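Local coordinates for protein glyoxalase 3 (Candida albicans, PDB 4LRU) that converts methylglyoxal to D-lactate in one glutathione-independent step, detoxifying the methylglyoxal that the yeast's own metabolism produces, at residues A[109-114]-A[138-143]; A[9-14]-A[25-30]; A[162-167]-A[218-223]; A[29-34]-A[105-110]; A[145-150]-A[192-197]. All coordinates share one frame; numbering follows the deposited sequence.

Contact 1: A[109-114]-A[138-143]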
# COMPACT_ATOMS: atom_id res chain seq x y z
N HIS A 109 -8.59 2.30 -4.02
CA HIS A 109 -8.47 2.77 -5.40
C HIS A 109 -7.92 4.20 -5.48
O HIS A 109 -7.41 4.61 -6.52
CB HIS A 109 -9.82 2.69 -6.11
CG HIS A 109 -10.18 1.32 -6.59
ND1 HIS A 109 -10.77 0.37 -5.77
CD2 HIS A 109 -10.05 0.73 -7.81
CE1 HIS A 109 -10.98 -0.73 -6.47
NE2 HIS A 109 -10.56 -0.54 -7.70
N GLY A 110 -7.99 4.96 -4.39
CA GLY A 110 -7.44 6.31 -4.39
C GLY A 110 -5.98 6.32 -4.84
O GLY A 110 -5.52 7.27 -5.50
N THR A 111 -5.23 5.28 -4.50
CA THR A 111 -3.81 5.22 -4.86
C THR A 111 -3.55 5.34 -6.37
O THR A 111 -2.46 5.77 -6.77
CB THR A 111 -3.13 3.91 -4.40
OG1 THR A 111 -3.80 2.79 -5.00
CG2 THR A 111 -3.14 3.77 -2.91
N LEU A 112 -4.51 4.93 -7.19
CA LEU A 112 -4.38 5.02 -8.63
C LEU A 112 -4.19 6.46 -9.07
O LEU A 112 -3.60 6.71 -10.13
CB LEU A 112 -5.62 4.45 -9.32
CG LEU A 112 -5.81 2.94 -9.11
CD1 LEU A 112 -7.21 2.52 -9.53
CD2 LEU A 112 -4.76 2.13 -9.86
N PHE A 113 -4.71 7.38 -8.27
CA PHE A 113 -4.70 8.80 -8.63
C PHE A 113 -3.41 9.50 -8.21
O PHE A 113 -2.87 10.32 -8.96
CB PHE A 113 -5.92 9.52 -8.05
CG PHE A 113 -7.22 9.10 -8.67
CD1 PHE A 113 -7.91 7.99 -8.18
CD2 PHE A 113 -7.77 9.80 -9.72
CE1 PHE A 113 -9.10 7.60 -8.74
CE2 PHE A 113 -8.98 9.42 -10.29
CZ PHE A 113 -9.65 8.32 -9.79
N ASP A 114 -2.93 9.20 -7.00
CA ASP A 114 -1.78 9.93 -6.47
C ASP A 114 -0.46 9.18 -6.42
O ASP A 114 0.59 9.79 -6.64
CB ASP A 114 -2.11 10.61 -5.15
CG ASP A 114 -2.37 9.62 -4.02
OD1 ASP A 114 -2.77 8.46 -4.27
OD2 ASP A 114 -2.19 10.05 -2.86
N VAL A 138 0.21 -3.40 -0.98
CA VAL A 138 -0.92 -4.31 -1.17
C VAL A 138 -1.98 -3.69 -2.08
O VAL A 138 -2.16 -2.48 -2.11
CB VAL A 138 -1.52 -4.73 0.18
CG1 VAL A 138 -2.15 -3.56 0.92
CG2 VAL A 138 -2.54 -5.85 0.00
N CYS A 139 -2.66 -4.55 -2.84
CA CYS A 139 -3.88 -4.18 -3.57
C CYS A 139 -3.55 -3.24 -4.75
O CYS A 139 -2.85 -3.66 -5.66
CB CYS A 139 -4.90 -3.58 -2.62
SG CYS A 139 -6.56 -3.42 -3.31
N HIS A 140 -3.99 -1.98 -4.73
CA HIS A 140 -3.50 -1.02 -5.75
C HIS A 140 -2.24 -0.29 -5.34
O HIS A 140 -1.70 0.53 -6.10
CB HIS A 140 -4.59 -0.01 -6.13
CG HIS A 140 -5.77 -0.64 -6.78
ND1 HIS A 140 -6.87 -1.07 -6.07
CD2 HIS A 140 -5.99 -1.01 -8.06
CE1 HIS A 140 -7.73 -1.64 -6.89
NE2 HIS A 140 -7.21 -1.63 -8.10
N GLY A 141 -1.76 -0.59 -4.14
CA GLY A 141 -0.53 -0.00 -3.62
C GLY A 141 0.66 -0.03 -4.56
O GLY A 141 1.49 0.88 -4.53
N PRO A 142 0.81 -1.11 -5.35
CA PRO A 142 1.93 -1.16 -6.29
C PRO A 142 1.93 -0.08 -7.36
O PRO A 142 2.91 0.05 -8.11
CB PRO A 142 1.83 -2.57 -6.88
CG PRO A 142 1.23 -3.36 -5.77
CD PRO A 142 0.19 -2.44 -5.20
N ALA A 143 0.87 0.71 -7.43
CA ALA A 143 0.90 1.93 -8.23
C ALA A 143 2.04 2.85 -7.82
O ALA A 143 2.49 3.67 -8.61
CB ALA A 143 -0.43 2.67 -8.14
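His109 and His140 lie across from each other with CA atoms 6.3 Å apart, and from there the short helix 111-114 runs past the start of a 3-10 segment, Thr111 opposite Gly141 and Leu112 opposite Ala143. This is the nucleophile elbow of the DJ-1/PfpI fold: strand 134-138 ends in a tight type II' turn from Val138 to Gly141, and Cys139, inferred to be the active-site cysteine, sits in that turn with positive phi (71°). The neighbouring His140, also inferred to be catalytic, carries the largest share of the contact. Its ring lies obliquely against that of His109, the centroids 4.1 Å apart and the planes at 42°, and its CE1 atom reaches over one face of the His109 ring near the rim. Both imidazoles turn their NE2 atoms to the carboxylate of Glu171, His140 to OE2 and His109 to OE1, so a single acid holds the pair and limits how either ring can rotate. From the helix, Leu112 brings both methyls to the His140 ring, Leu112 CD2 lying 3.8 Å from His140 CD2. Thr111 crosses the base of the same side chain at about a right angle; its OG1 stands between its own backbone N and carbonyl carbon (chi1 59°), hydrogen-bonded to the Gly108 carbonyl, and approaches His140 CB at 3.1 Å. No hydrogen bond joins the two segments directly, and every residue that touches is buried. Beyond the histidine, the methyl group of Ala143 packs on the backbone of the helix, its CB 4.0 Å from Thr111 O.

Contact 2: A[9-14]-A[25-30]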
# COMPACT_ATOMS: atom_id res chain seq x y z
N LEU A 9 4.34 3.76 6.59
CA LEU A 9 3.07 3.22 6.13
C LEU A 9 2.36 4.31 5.33
O LEU A 9 1.82 5.26 5.89
CB LEU A 9 2.23 2.76 7.33
CG LEU A 9 0.86 2.14 7.03
CD1 LEU A 9 0.94 1.05 5.99
CD2 LEU A 9 0.21 1.60 8.30
N ALA A 10 2.42 4.19 4.00
CA ALA A 10 1.85 5.18 3.08
C ALA A 10 0.35 4.96 2.93
O ALA A 10 -0.13 3.82 2.84
CB ALA A 10 2.54 5.08 1.72
N LEU A 11 -0.39 6.06 2.92
CA LEU A 11 -1.81 6.10 2.62
C LEU A 11 -2.02 6.97 1.39
O LEU A 11 -1.33 7.98 1.23
CB LEU A 11 -2.58 6.72 3.78
CG LEU A 11 -2.94 5.79 4.95
CD1 LEU A 11 -1.72 5.22 5.63
CD2 LEU A 11 -3.81 6.52 5.96
N THR A 12 -3.01 6.63 0.57
CA THR A 12 -3.44 7.56 -0.47
C THR A 12 -4.05 8.84 0.10
O THR A 12 -4.74 8.82 1.12
CB THR A 12 -4.46 6.95 -1.45
OG1 THR A 12 -4.76 7.91 -2.48
CG2 THR A 12 -5.75 6.55 -0.75
N SER A 13 -3.81 9.94 -0.61
CA SER A 13 -4.37 11.25 -0.29
C SER A 13 -5.62 11.58 -1.13
O SER A 13 -6.28 12.59 -0.90
CB SER A 13 -3.31 12.33 -0.53
OG SER A 13 -3.02 12.49 -1.92
N TYR A 14 -5.96 10.72 -2.09
CA TYR A 14 -7.07 10.97 -2.99
C TYR A 14 -8.35 10.48 -2.31
O TYR A 14 -8.38 9.34 -1.86
CB TYR A 14 -6.86 10.24 -4.30
CG TYR A 14 -7.91 10.56 -5.33
CD1 TYR A 14 -7.84 11.73 -6.08
CD2 TYR A 14 -9.02 9.74 -5.51
CE1 TYR A 14 -8.81 12.04 -7.01
CE2 TYR A 14 -10.00 10.04 -6.44
CZ TYR A 14 -9.87 11.19 -7.21
OH TYR A 14 -10.84 11.55 -8.12
N THR A 25 -13.94 6.76 -2.97
CA THR A 25 -12.75 6.01 -2.65
C THR A 25 -11.81 6.82 -1.77
O THR A 25 -12.08 7.99 -1.45
CB THR A 25 -12.02 5.47 -3.90
OG1 THR A 25 -11.08 4.46 -3.51
CG2 THR A 25 -11.29 6.57 -4.64
N GLY A 26 -10.71 6.18 -1.40
CA GLY A 26 -9.76 6.68 -0.42
C GLY A 26 -9.01 5.50 0.13
O GLY A 26 -8.75 4.54 -0.60
N VAL A 27 -8.65 5.56 1.41
CA VAL A 27 -7.85 4.52 2.06
C VAL A 27 -8.76 3.36 2.45
O VAL A 27 -9.77 3.56 3.11
CB VAL A 27 -7.16 5.09 3.31
CG1 VAL A 27 -6.39 4.00 4.06
CG2 VAL A 27 -6.25 6.25 2.93
N PHE A 28 -8.39 2.15 2.04
CA PHE A 28 -9.16 0.96 2.42
C PHE A 28 -8.75 0.55 3.81
O PHE A 28 -7.62 0.12 4.02
CB PHE A 28 -8.89 -0.19 1.44
CG PHE A 28 -10.00 -1.19 1.41
CD1 PHE A 28 -10.09 -2.18 2.37
CD2 PHE A 28 -10.99 -1.12 0.43
CE1 PHE A 28 -11.15 -3.07 2.37
CE2 PHE A 28 -12.04 -2.02 0.42
CZ PHE A 28 -12.12 -3.00 1.38
N VAL A 29 -9.64 0.72 4.78
CA VAL A 29 -9.26 0.74 6.20
C VAL A 29 -8.28 -0.38 6.57
O VAL A 29 -7.22 -0.11 7.09
CB VAL A 29 -10.47 0.69 7.13
CG1 VAL A 29 -10.03 0.58 8.58
CG2 VAL A 29 -11.33 1.93 6.95
N VAL A 30 -8.66 -1.63 6.35
CA VAL A 30 -7.83 -2.71 6.88
C VAL A 30 -6.48 -2.85 6.18
O VAL A 30 -5.58 -3.47 6.72
CB VAL A 30 -8.53 -4.08 6.91
CG1 VAL A 30 -9.64 -4.09 7.95
CG2 VAL A 30 -9.06 -4.46 5.54
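Val27 meets the loop after strand 6-10 with both its methyl groups, pointing them at Leu11 and Thr12. The Leu11 and Val27 side chains lie at a slant to each other: Leu11 CB is 3.8 Å from Val27 CG2, while Leu11 CG and CD2 settle against both branches of the valine. CG2 of Val27 is the busier branch, because it also touches the methyl of Thr12, CG2 to CG2 at 3.7 Å, and comes 3.5 Å from Thr12 O. Thr12 divides its side chain between two tasks. With OG1 anti to the backbone N (chi1 -177°), the hydroxyl accepts a nearly straight bond from Tyr14 N (3.1 Å, 167°), which makes an ST turn, and it also bonds to Asp114; the methyl is left to press on the Gly26 peptide, 3.5 Å from Gly26 C. Farther along, Tyr14 and Thr25 cross at about a right angle, and Thr25 CG2 comes up to the edge of the tyrosine ring, in its plane, 4.0 Å from CD2. The hydroxyl of Thr25 is bonded to Asp58. Next to this pair the backbones approach closely, and Gly26 CA directs a C-H at Tyr14 O (3.3 Å). No conventional hydrogen bond spans the two segments, so methyl and backbone packing holds them together. Phe113 stacks on the Tyr14 ring from outside the contact. The arrangement is the strand-to-helix connection of the beta-alpha-beta unit 6-10, 29-42, 45-50 in the DJ-1/PfpI fold, at the C-terminal edge of the parallel strands, where the inferred active site lies.

Contact 3: A[162-167]-A[218-223]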
# COMPACT_ATOMS: atom_id res chain seq x y z
N LYS A 162 9.16 -9.71 -10.01
CA LYS A 162 7.80 -10.25 -9.94
C LYS A 162 7.01 -9.51 -8.89
O LYS A 162 7.48 -9.32 -7.77
CB LYS A 162 7.85 -11.75 -9.61
CG LYS A 162 8.50 -12.59 -10.69
CD LYS A 162 8.48 -14.07 -10.31
CE LYS A 162 9.59 -14.86 -10.98
NZ LYS A 162 9.90 -14.38 -12.36
N ILE A 163 5.81 -9.08 -9.26
CA ILE A 163 4.88 -8.48 -8.33
C ILE A 163 3.48 -9.03 -8.54
O ILE A 163 3.17 -9.64 -9.57
CB ILE A 163 4.81 -6.96 -8.47
CG1 ILE A 163 4.23 -6.55 -9.83
CG2 ILE A 163 6.16 -6.33 -8.20
CD1 ILE A 163 3.75 -5.12 -9.85
N THR A 164 2.65 -8.85 -7.53
CA THR A 164 1.22 -9.02 -7.70
C THR A 164 0.50 -7.79 -7.18
O THR A 164 1.13 -6.79 -6.82
CB THR A 164 0.72 -10.30 -7.00
OG1 THR A 164 -0.60 -10.62 -7.46
CG2 THR A 164 0.73 -10.15 -5.50
N GLY A 165 -0.83 -7.84 -7.21
CA GLY A 165 -1.67 -6.70 -6.83
C GLY A 165 -3.07 -6.96 -7.33
O GLY A 165 -3.36 -8.03 -7.88
N PHE A 166 -3.94 -5.98 -7.18
CA PHE A 166 -5.36 -6.17 -7.42
C PHE A 166 -5.62 -6.63 -8.85
O PHE A 166 -5.03 -6.12 -9.80
CB PHE A 166 -6.15 -4.91 -7.09
CG PHE A 166 -7.60 -5.16 -6.78
CD1 PHE A 166 -7.98 -5.72 -5.57
CD2 PHE A 166 -8.58 -4.93 -7.73
CE1 PHE A 166 -9.30 -5.97 -5.28
CE2 PHE A 166 -9.91 -5.17 -7.44
CZ PHE A 166 -10.27 -5.70 -6.22
N THR A 167 -6.48 -7.62 -9.00
CA THR A 167 -6.67 -8.29 -10.29
C THR A 167 -7.55 -7.48 -11.24
O THR A 167 -8.44 -6.75 -10.81
CB THR A 167 -7.29 -9.70 -10.14
OG1 THR A 167 -8.64 -9.60 -9.68
CG2 THR A 167 -6.46 -10.58 -9.21
N THR A 218 4.69 -7.90 -2.41
CA THR A 218 3.39 -7.36 -2.76
C THR A 218 2.28 -8.35 -2.46
O THR A 218 2.51 -9.56 -2.43
CB THR A 218 3.34 -6.98 -4.26
OG1 THR A 218 3.84 -8.06 -5.06
CG2 THR A 218 4.19 -5.74 -4.52
N GLY A 219 1.07 -7.83 -2.25
CA GLY A 219 -0.13 -8.65 -2.04
C GLY A 219 -1.32 -8.16 -2.83
O GLY A 219 -1.34 -7.03 -3.32
N VAL A 220 -2.34 -9.00 -2.95
CA VAL A 220 -3.36 -8.78 -3.98
C VAL A 220 -4.46 -7.77 -3.59
O VAL A 220 -4.97 -7.03 -4.44
CB VAL A 220 -4.02 -10.11 -4.35
CG1 VAL A 220 -5.12 -9.90 -5.39
CG2 VAL A 220 -2.97 -11.07 -4.88
N ASN A 221 -4.85 -7.77 -2.33
CA ASN A 221 -6.20 -7.34 -1.93
C ASN A 221 -6.31 -7.16 -0.42
O ASN A 221 -5.36 -7.43 0.32
CB ASN A 221 -7.24 -8.37 -2.41
CG ASN A 221 -6.90 -9.79 -2.00
OD1 ASN A 221 -6.27 -10.00 -0.95
ND2 ASN A 221 -7.24 -10.76 -2.83
N PRO A 222 -7.47 -6.69 0.06
CA PRO A 222 -7.61 -6.52 1.51
C PRO A 222 -7.38 -7.82 2.27
O PRO A 222 -6.80 -7.82 3.36
CB PRO A 222 -9.05 -6.03 1.66
CG PRO A 222 -9.36 -5.34 0.37
CD PRO A 222 -8.65 -6.18 -0.67
N GLN A 223 -7.79 -8.93 1.66
CA GLN A 223 -7.64 -10.25 2.26
C GLN A 223 -6.17 -10.63 2.46
O GLN A 223 -5.88 -11.50 3.27
CB GLN A 223 -8.32 -11.30 1.38
CG GLN A 223 -9.83 -11.13 1.32
CD GLN A 223 -10.31 -10.18 0.23
OE1 GLN A 223 -9.54 -9.44 -0.37
NE2 GLN A 223 -11.61 -10.23 -0.06
O HOH W 1 6.52 -8.53 -5.23
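Thr218, at the end of strand 216-219, points its side chain at Thr164 and accepts the Thr164 N-H on OG1 in an almost straight bond (2.9 Å, 174°). Its chi1 of 48° sets that hydroxyl between the backbone N and the carbonyl carbon, where it also meets a water bound to Lys162 O; the hydroxyl thus does the bridging that a regular strand pair would leave to main-chain groups. Gly219 follows with its carbonyl turned across the gap, and Gly165 CA directs a C-H at Gly219 O (3.5 Å). The two backbones then come closest, Gly165 and Val220 with CA atoms 3.9 Å apart. Val220 spreads its branches along the other segment: CG2 lies 3.5 Å from Thr164 OG1, whose hydroxyl is bonded to the Ile200 carbonyl, and CG1 packs on Gly165 and the methyl of Thr167. Val220 O faces the edge of the Phe166 ring, near its plane and 3.5 Å from CD1. Asn221 adds its CB at the same edge, 4.2 Å from Phe166 CD1, while its amide turns away to Ser224, Pro205 and Asp207. The touching parts, 163-167 and 218-221, run nearly the same way (15° apart), but no backbone-to-backbone hydrogen bond joins them. Strand 162-163 pairs in parallel with strand 198-199, and its segment leads through the N-cap residue Thr167 into helix 168-173, which carries Glu171; strand 216-219 lies between 134-138 and 210-213, and the Phe166 ring rests against His140 and Cys139.

Contact 4: A[29-34]-A[105-110]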
# COMPACT_ATOMS: atom_id res chain seq x y z
N VAL A 29 -9.64 0.72 4.78
CA VAL A 29 -9.26 0.74 6.20
C VAL A 29 -8.28 -0.38 6.57
O VAL A 29 -7.22 -0.11 7.09
CB VAL A 29 -10.47 0.69 7.13
CG1 VAL A 29 -10.03 0.58 8.58
CG2 VAL A 29 -11.33 1.93 6.95
N VAL A 30 -8.66 -1.63 6.35
CA VAL A 30 -7.83 -2.71 6.88
C VAL A 30 -6.48 -2.85 6.18
O VAL A 30 -5.58 -3.47 6.72
CB VAL A 30 -8.53 -4.08 6.91
CG1 VAL A 30 -9.64 -4.09 7.95
CG2 VAL A 30 -9.06 -4.46 5.54
N GLU A 31 -6.31 -2.23 5.01
CA GLU A 31 -5.01 -2.22 4.35
C GLU A 31 -3.99 -1.33 5.03
O GLU A 31 -2.80 -1.49 4.83
CB GLU A 31 -5.14 -1.81 2.88
CG GLU A 31 -5.92 -2.85 2.11
CD GLU A 31 -6.10 -2.52 0.65
OE1 GLU A 31 -5.43 -1.59 0.14
OE2 GLU A 31 -6.90 -3.24 0.02
N ALA A 32 -4.48 -0.38 5.84
CA ALA A 32 -3.68 0.36 6.78
C ALA A 32 -3.66 -0.29 8.15
O ALA A 32 -2.60 -0.39 8.78
CB ALA A 32 -4.18 1.78 6.89
N LEU A 33 -4.83 -0.70 8.64
CA LEU A 33 -4.96 -1.21 10.01
C LEU A 33 -4.22 -2.54 10.21
O LEU A 33 -3.46 -2.68 11.17
CB LEU A 33 -6.44 -1.32 10.39
CG LEU A 33 -6.80 -1.55 11.87
CD1 LEU A 33 -8.20 -1.04 12.18
CD2 LEU A 33 -6.68 -3.02 12.24
N HIS A 34 -4.44 -3.51 9.33
CA HIS A 34 -3.80 -4.81 9.50
C HIS A 34 -2.28 -4.71 9.50
O HIS A 34 -1.63 -5.22 10.43
CB HIS A 34 -4.29 -5.81 8.45
CG HIS A 34 -5.70 -6.27 8.67
ND1 HIS A 34 -6.36 -7.08 7.78
CD2 HIS A 34 -6.57 -6.04 9.68
CE1 HIS A 34 -7.58 -7.33 8.23
NE2 HIS A 34 -7.72 -6.73 9.39
N GLY A 105 3.02 0.33 1.18
CA GLY A 105 1.92 1.05 0.54
C GLY A 105 0.57 0.41 0.80
O GLY A 105 0.22 -0.60 0.20
N SER A 106 -0.19 0.98 1.74
CA SER A 106 -1.60 0.64 1.85
C SER A 106 -2.31 1.18 0.63
O SER A 106 -1.75 2.00 -0.09
CB SER A 106 -2.25 1.21 3.12
OG SER A 106 -2.47 2.62 3.06
N ALA A 107 -3.53 0.76 0.40
CA ALA A 107 -4.20 1.23 -0.80
C ALA A 107 -5.68 1.48 -0.60
O ALA A 107 -6.08 2.22 0.31
CB ALA A 107 -3.90 0.32 -1.97
N GLY A 108 -6.51 0.92 -1.48
CA GLY A 108 -7.74 1.56 -1.88
C GLY A 108 -7.52 2.18 -3.24
O GLY A 108 -6.40 2.54 -3.57
N HIS A 109 -8.59 2.30 -4.02
CA HIS A 109 -8.47 2.77 -5.40
C HIS A 109 -7.92 4.20 -5.48
O HIS A 109 -7.41 4.61 -6.52
CB HIS A 109 -9.82 2.69 -6.11
CG HIS A 109 -10.18 1.32 -6.59
ND1 HIS A 109 -10.77 0.37 -5.77
CD2 HIS A 109 -10.05 0.73 -7.81
CE1 HIS A 109 -10.98 -0.73 -6.47
NE2 HIS A 109 -10.56 -0.54 -7.70
N GLY A 110 -7.99 4.96 -4.39
CA GLY A 110 -7.44 6.31 -4.39
C GLY A 110 -5.98 6.32 -4.84
O GLY A 110 -5.52 7.27 -5.50
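Glu31 reaches from the first turns of helix 29-42 to the backbone of Ala107, its OE1 3.0 Å from Ala107 N. The side chain leaves the helix with CG anti to its carbonyl carbon (chi1 -66°) and then runs straight (chi2 180°), so the carboxylate arrives beside the loop at full stretch. There OE1 lies also 3.2 Å from Gly108 N and 3.2 Å from the methyl carbon CB of Ala107, close to two consecutive amides of the turning chain. At Gly108 the chain takes a positive phi, which suits glycine. Glu31 is a buried residue, and its other oxygen, OE2, lies near Cys139 and Pro222. In the DJ-1/PfpI superfamily a glutamate from this helix stands next to the reactive cysteine at the nucleophile elbow, and Glu31 matches that placement: its side chain is about 3 Å from that of Cys139, the inferred active-site residue. Segment 105-110 is the loop that leads from strand 102-105 to helix 111-114 at the C-terminal edge of the parallel strands. One residue before Ala107, Ser106 meets the helix backbone. Its CB sits 3.2 Å from Glu31 O and 3.9 Å from Ala32 N, and with chi1 at 74° the hydroxyl turns off to the carbonyl of Ala10 on strand 6-10, a bond that ties the loop to the neighbouring strand. Glu31 O is covered here without any polar partner in the model. The methyl of Ala32 borders the same serine, CB to OG 4.3 Å.

Contact 5: A[145-150]-A[192-197]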
# COMPACT_ATOMS: atom_id res chain seq x y z
N PHE A 145 4.97 2.03 -7.69
CA PHE A 145 6.11 1.68 -8.53
C PHE A 145 5.99 2.24 -9.95
O PHE A 145 6.91 2.14 -10.76
CB PHE A 145 6.26 0.16 -8.62
CG PHE A 145 6.47 -0.52 -7.29
CD1 PHE A 145 7.55 -0.20 -6.49
CD2 PHE A 145 5.59 -1.51 -6.85
CE1 PHE A 145 7.75 -0.83 -5.27
CE2 PHE A 145 5.77 -2.13 -5.63
CZ PHE A 145 6.85 -1.79 -4.84
N GLU A 146 4.82 2.79 -10.27
CA GLU A 146 4.63 3.38 -11.57
C GLU A 146 5.45 4.67 -11.67
O GLU A 146 5.43 5.50 -10.76
CB GLU A 146 3.13 3.66 -11.81
CG GLU A 146 2.84 4.12 -13.22
CD GLU A 146 1.37 4.39 -13.48
OE1 GLU A 146 0.52 3.80 -12.79
OE2 GLU A 146 1.07 5.20 -14.40
N ASN A 147 6.20 4.81 -12.75
CA ASN A 147 7.12 5.93 -12.96
C ASN A 147 8.29 5.97 -12.00
O ASN A 147 8.95 7.01 -11.87
CB ASN A 147 6.39 7.28 -12.90
CG ASN A 147 5.17 7.33 -13.78
OD1 ASN A 147 5.22 6.96 -14.95
ND2 ASN A 147 4.06 7.80 -13.22
N LEU A 148 8.59 4.87 -11.33
CA LEU A 148 9.61 4.90 -10.28
C LEU A 148 10.91 4.25 -10.72
O LEU A 148 11.00 3.03 -10.83
CB LEU A 148 9.12 4.24 -9.01
CG LEU A 148 10.04 4.38 -7.80
CD1 LEU A 148 10.38 5.85 -7.55
CD2 LEU A 148 9.41 3.74 -6.59
N ASN A 149 11.92 5.07 -10.96
CA ASN A 149 13.23 4.53 -11.28
C ASN A 149 14.02 4.31 -9.99
O ASN A 149 13.84 5.04 -9.00
CB ASN A 149 13.94 5.43 -12.28
CG ASN A 149 13.55 5.12 -13.72
OD1 ASN A 149 12.59 4.38 -13.97
ND2 ASN A 149 14.26 5.69 -14.66
N ASP A 150 14.84 3.28 -9.98
CA ASP A 150 15.76 3.03 -8.86
C ASP A 150 17.05 3.80 -9.15
O ASP A 150 17.67 3.62 -10.18
CB ASP A 150 16.05 1.53 -8.78
CG ASP A 150 16.92 1.15 -7.60
OD1 ASP A 150 17.48 2.04 -6.93
OD2 ASP A 150 17.04 -0.08 -7.36
N ALA A 192 2.89 -3.33 -14.06
CA ALA A 192 3.98 -4.26 -14.34
C ALA A 192 4.41 -4.18 -15.81
O ALA A 192 5.59 -4.11 -16.12
CB ALA A 192 3.56 -5.69 -13.98
N GLU A 193 3.45 -4.19 -16.75
CA GLU A 193 3.80 -4.14 -18.16
C GLU A 193 4.58 -2.87 -18.48
O GLU A 193 5.55 -2.90 -19.24
CB GLU A 193 2.54 -4.21 -19.03
CG GLU A 193 2.82 -4.29 -20.52
CD GLU A 193 1.62 -3.94 -21.39
OE1 GLU A 193 0.56 -3.54 -20.84
OE2 GLU A 193 1.75 -4.04 -22.63
N LYS A 194 4.13 -1.75 -17.92
CA LYS A 194 4.74 -0.45 -18.19
C LYS A 194 6.20 -0.43 -17.73
O LYS A 194 7.08 0.17 -18.38
CB LYS A 194 3.96 0.64 -17.47
CG LYS A 194 4.52 2.04 -17.65
CD LYS A 194 3.68 3.08 -16.94
CE LYS A 194 4.30 4.47 -17.03
NZ LYS A 194 3.29 5.52 -16.70
N GLU A 195 6.43 -1.03 -16.57
CA GLU A 195 7.73 -0.96 -15.89
C GLU A 195 8.67 -2.11 -16.25
O GLU A 195 9.83 -2.10 -15.85
CB GLU A 195 7.53 -0.93 -14.38
CG GLU A 195 6.66 0.21 -13.83
CD GLU A 195 7.10 1.58 -14.29
OE1 GLU A 195 8.33 1.80 -14.44
OE2 GLU A 195 6.21 2.46 -14.49
N GLY A 196 8.19 -3.08 -17.02
CA GLY A 196 9.02 -4.23 -17.39
C GLY A 196 9.10 -5.27 -16.29
O GLY A 196 10.05 -6.07 -16.26
N ALA A 197 8.09 -5.29 -15.42
CA ALA A 197 7.98 -6.29 -14.36
C ALA A 197 7.14 -7.45 -14.87
O ALA A 197 6.52 -7.36 -15.94
CB ALA A 197 7.34 -5.69 -13.12
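Glu195 and Lys194, at the end of helix 188-195, hold the type II turn that runs from Phe145 to Leu148, a helix end packed against a beta turn at the periphery of the DJ-1/PfpI fold. The inner half is the close-packed one. Glu195 is buried, its chain bent at chi2 (-52°) so that the carboxylate folds back over the turn, and Asn147 N gives its hydrogen to OE2 (2.9 Å, 165°) from above the carboxylate plane. The same oxygen comes 3.4 Å from Glu146 CA, while CG and CD of Glu195 rest on the Phe145 carbonyl, whose oxygen also accepts the turn-closing bond from Leu148 N. Pro156 of strand 155-156 covers Glu195 from beyond the two segments. The outer half is looser and nearer solvent: Lys194 is exposed and Asn147 partly exposed, though Glu146 is buried. Lys194 extends fully and lays its methylene groups across Glu146 at about a right angle, bringing its ammonium between two acceptors. One is Glu146, with which it forms a salt bridge on the anti side of OE2. The other belongs to Asn147, whose amide nitrogen ND2 is taken by the carbonyl of Pro116. The lysine charge probably eases the repulsion between Glu146 and Glu195, whose OE2 atoms are 5.8 Å apart. The shorter of the lysine's two bonds runs from NZ to Asn147 OD1 at 3.0 Å, with the donor tilted 26° from the carbonyl plane.

How the contacts relate
Contacts 1 to 4 gather round the inferred active site at the C-terminal edge of the parallel strands. Contacts 2 and 4 are nearest, centres 5 Å apart, sharing Val29, Val30 and helix 29-42; contact 1 shares His109 and Gly110 with contact 4 and lies 8 Å from contact 2. Contact 3, 11 Å from contact 1, adds the end of strand 216-219, with Gly219 and Phe166 bonded to the Cys139 backbone. Contact 5 stands apart, 21 Å from contacts 2 and 4, yet touches contact 3, alternates with it along the chain and follows contact 1 in sequence. Contact 2 closes first, before contact 1 opens. Loops distant in sequence thus converge on Cys139, the inferred catalytic cysteine.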